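Local coordinates for 378aa long hypothetical citrate synthase (Sulfolobus tokodaii, PDB 1VGM), which is a predicted member of the citrate synthase family, a largely helical protein modelled here as a two-chain assembly, at residues M96-F101 with A210-K215. Sequence-based numbering, arbitrary orientation.
Sequences MMETAF and ALAALK
Glu98 and Leu211 bring their backbones closest, CA to CA 5.6 Å, where the helical segments 96-101 and 210-214 run almost antiparallel (168°) with their axes 9.1 Å apart. No hydrogen bond joins the two segments, and the packing round Leu211 is apolar, with Glu98 as its buried polar neighbour. Leu211 is touched by Met97, by Phe101, one turn further along the facing helix, and by the stem of Glu98. Leu211 CD1 sits between the first two, 3.7 Å from Met97 CG and 3.8 Å from Phe101 CD2, while Leu211 CD2 turns to Met97 SD at 3.7 Å. A branched leucine suits this place because one methyl can touch both Met97 and Phe101 while the other follows Met97 out to its sulfur. The unbranched methionine, its CG anti to the backbone N (chi1 -166°) and its chain extended as far as the sulfur, lies across the leucine at about a right angle. Glu98 passes Leu211 along its stem and continues extended to Ala212, whose small side chain admits the carboxylate: Glu98 OE2 is 3.4 Å from Ala212 CB. That oxygen is buried without a polar partner in the model, whereas Glu98 OE1 is hydrogen-bonded to Ser205 OG of the second subunit. Lys215 lays its aliphatic chain across the glutamate, Lys215 CD 3.8 Å from Glu98 OE1, but carries its ammonium onward to salt bridges with Asp202 and Asp109 of that subunit. The contact thus joins helices 93-108 and 203-214 at the dimer interface of this mainly helical fold, with helix 117-139 packed on Met97 and Phe101, and helices 188-197 and 331-353 packed against helix 203-214.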
ATOM      1  N   MET A  96      -6.952  -1.023  11.430  1.00  6.07           N
ATOM      2  CA  MET A  96      -8.106  -0.147  11.441  1.00  8.40           C
ATOM      3  C   MET A  96      -7.807   1.164  10.713  1.00  7.20           C
ATOM      4  O   MET A  96      -8.657   1.708  10.004  1.00  9.02           O
ATOM      5  CB  MET A  96      -8.547   0.097  12.884  1.00  8.99           C
ATOM      6  CG  MET A  96      -9.156  -1.155  13.536  1.00  4.75           C
ATOM      7  SD  MET A  96      -9.403  -1.019  15.308  1.00 12.92           S
ATOM      8  CE  MET A  96     -10.695   0.224  15.370  1.00  6.43           C
ATOM      9  N   MET A  97      -6.586   1.654  10.865  1.00  5.83           N
ATOM     10  CA  MET A  97      -6.210   2.912  10.242  1.00  7.06           C
ATOM     11  C   MET A  97      -6.126   2.784   8.726  1.00  5.52           C
ATOM     12  O   MET A  97      -6.604   3.658   8.002  1.00  5.03           O
ATOM     13  CB  MET A  97      -4.873   3.403  10.797  1.00  7.71           C
ATOM     14  CG  MET A  97      -4.581   4.856  10.465  1.00 10.97           C
ATOM     15  SD  MET A  97      -3.092   5.476  11.267  1.00 12.63           S
ATOM     16  CE  MET A  97      -3.410   5.048  12.953  1.00  5.00           C
ATOM     17  N   GLU A  98      -5.520   1.703   8.240  1.00  4.51           N
ATOM     18  CA  GLU A  98      -5.393   1.515   6.796  1.00  5.16           C
ATOM     19  C   GLU A  98      -6.767   1.373   6.161  1.00  4.26           C
ATOM     20  O   GLU A  98      -6.995   1.846   5.045  1.00  1.91           O
ATOM     21  CB  GLU A  98      -4.515   0.294   6.473  1.00  6.95           C
ATOM     22  CG  GLU A  98      -5.155  -1.066   6.677  1.00  8.86           C
ATOM     23  CD  GLU A  98      -4.213  -2.212   6.311  1.00 10.10           C
ATOM     24  OE1 GLU A  98      -4.472  -3.352   6.739  1.00 10.75           O
ATOM     25  OE2 GLU A  98      -3.216  -1.978   5.596  1.00  7.56           O
ATOM     26  N   THR A  99      -7.690   0.753   6.889  1.00  3.19           N
ATOM     27  CA  THR A  99      -9.075   0.649   6.442  1.00  5.80           C
ATOM     28  C   THR A  99      -9.743   2.017   6.370  1.00  5.50           C
ATOM     29  O   THR A  99     -10.375   2.343   5.372  1.00  5.01           O
ATOM     30  CB  THR A  99      -9.918  -0.239   7.384  1.00  3.69           C
ATOM     31  OG1 THR A  99      -9.321  -1.537   7.489  1.00  4.78           O
ATOM     32  CG2 THR A  99     -11.335  -0.381   6.835  1.00  4.91           C
ATOM     33  N   ALA A 100      -9.605   2.806   7.433  1.00  4.52           N
ATOM     34  CA  ALA A 100     -10.174   4.152   7.460  1.00  6.38           C
ATOM     35  C   ALA A 100      -9.681   4.980   6.282  1.00  7.41           C
ATOM     36  O   ALA A 100     -10.464   5.681   5.639  1.00  9.03           O
ATOM     37  CB  ALA A 100      -9.827   4.852   8.778  1.00  2.83           C
ATOM     38  N   PHE A 101      -8.387   4.903   5.989  1.00  6.00           N
ATOM     39  CA  PHE A 101      -7.826   5.705   4.905  1.00  8.58           C
ATOM     40  C   PHE A 101      -8.275   5.222   3.531  1.00  7.48           C
ATOM     41  O   PHE A 101      -8.252   5.988   2.571  1.00  7.44           O
ATOM     42  CB  PHE A 101      -6.296   5.717   4.982  1.00  7.11           C
ATOM     43  CG  PHE A 101      -5.750   6.848   5.808  1.00  8.64           C
ATOM     44  CD1 PHE A 101      -5.293   8.014   5.200  1.00  7.42           C
ATOM     45  CD2 PHE A 101      -5.740   6.766   7.199  1.00  7.09           C
ATOM     46  CE1 PHE A 101      -4.843   9.087   5.961  1.00  4.86           C
ATOM     47  CE2 PHE A 101      -5.291   7.839   7.980  1.00  4.87           C
ATOM     48  CZ  PHE A 101      -4.842   9.000   7.361  1.00  7.00           C
ATOM     49  N   ALA A 210       1.409   3.155   2.645  1.00  5.12           N
ATOM     50  CA  ALA A 210       2.370   3.321   3.737  1.00  4.00           C
ATOM     51  C   ALA A 210       1.943   2.518   4.960  1.00  1.60           C
ATOM     52  O   ALA A 210       2.754   1.853   5.605  1.00  1.60           O
ATOM     53  CB  ALA A 210       2.498   4.811   4.110  1.00  2.17           C
ATOM     54  N   LEU A 211       0.661   2.596   5.288  1.00  3.16           N
ATOM     55  CA  LEU A 211       0.155   1.985   6.506  1.00  4.03           C
ATOM     56  C   LEU A 211       0.205   0.454   6.410  1.00  6.44           C
ATOM     57  O   LEU A 211       0.483  -0.235   7.392  1.00  7.90           O
ATOM     58  CB  LEU A 211      -1.278   2.468   6.761  1.00  2.45           C
ATOM     59  CG  LEU A 211      -1.378   3.921   7.254  1.00  2.35           C
ATOM     60  CD1 LEU A 211      -2.826   4.366   7.210  1.00  2.65           C
ATOM     61  CD2 LEU A 211      -0.827   4.026   8.692  1.00  3.40           C
ATOM     62  N   ALA A 212      -0.046  -0.073   5.218  1.00  4.50           N
ATOM     63  CA  ALA A 212       0.020  -1.516   5.008  1.00  5.23           C
ATOM     64  C   ALA A 212       1.441  -2.058   5.248  1.00  8.34           C
ATOM     65  O   ALA A 212       1.631  -3.099   5.878  1.00  4.68           O
ATOM     66  CB  ALA A 212      -0.451  -1.852   3.596  1.00  3.72           C
ATOM     67  N   ALA A 213       2.437  -1.332   4.756  1.00  6.22           N
ATOM     68  CA  ALA A 213       3.831  -1.645   5.050  1.00  5.82           C
ATOM     69  C   ALA A 213       4.165  -1.489   6.534  1.00  7.17           C
ATOM     70  O   ALA A 213       4.881  -2.314   7.105  1.00  5.40           O
ATOM     71  CB  ALA A 213       4.743  -0.754   4.214  1.00  8.49           C
ATOM     72  N   LEU A 214       3.642  -0.433   7.153  1.00  5.39           N
ATOM     73  CA  LEU A 214       3.894  -0.167   8.568  1.00  6.42           C
ATOM     74  C   LEU A 214       3.321  -1.260   9.462  1.00  5.89           C
ATOM     75  O   LEU A 214       3.843  -1.511  10.552  1.00  6.83           O
ATOM     76  CB  LEU A 214       3.299   1.195   8.978  1.00  6.12           C
ATOM     77  CG  LEU A 214       3.474   1.620  10.447  1.00  4.28           C
ATOM     78  CD1 LEU A 214       4.951   1.613  10.835  1.00  1.60           C
ATOM     79  CD2 LEU A 214       2.886   3.005  10.657  1.00  1.60           C
ATOM     80  N   LYS A 215       2.249  -1.911   9.009  1.00  4.65           N
ATOM     81  CA  LYS A 215       1.548  -2.890   9.843  1.00  5.96           C
ATOM     82  C   LYS A 215       2.380  -4.154  10.089  1.00  8.06           C
ATOM     83  O   LYS A 215       2.083  -4.922  11.000  1.00  6.92           O
ATOM     84  CB  LYS A 215       0.202  -3.268   9.202  1.00  1.60           C
ATOM     85  CG  LYS A 215      -0.703  -4.123  10.097  1.00  2.12           C
ATOM     86  CD  LYS A 215      -2.068  -4.375   9.454  1.00  2.75           C
ATOM     87  CE  LYS A 215      -2.888  -5.339  10.287  1.00  4.22           C
ATOM     88  NZ  LYS A 215      -2.234  -6.673  10.379  1.00  6.03           N
TER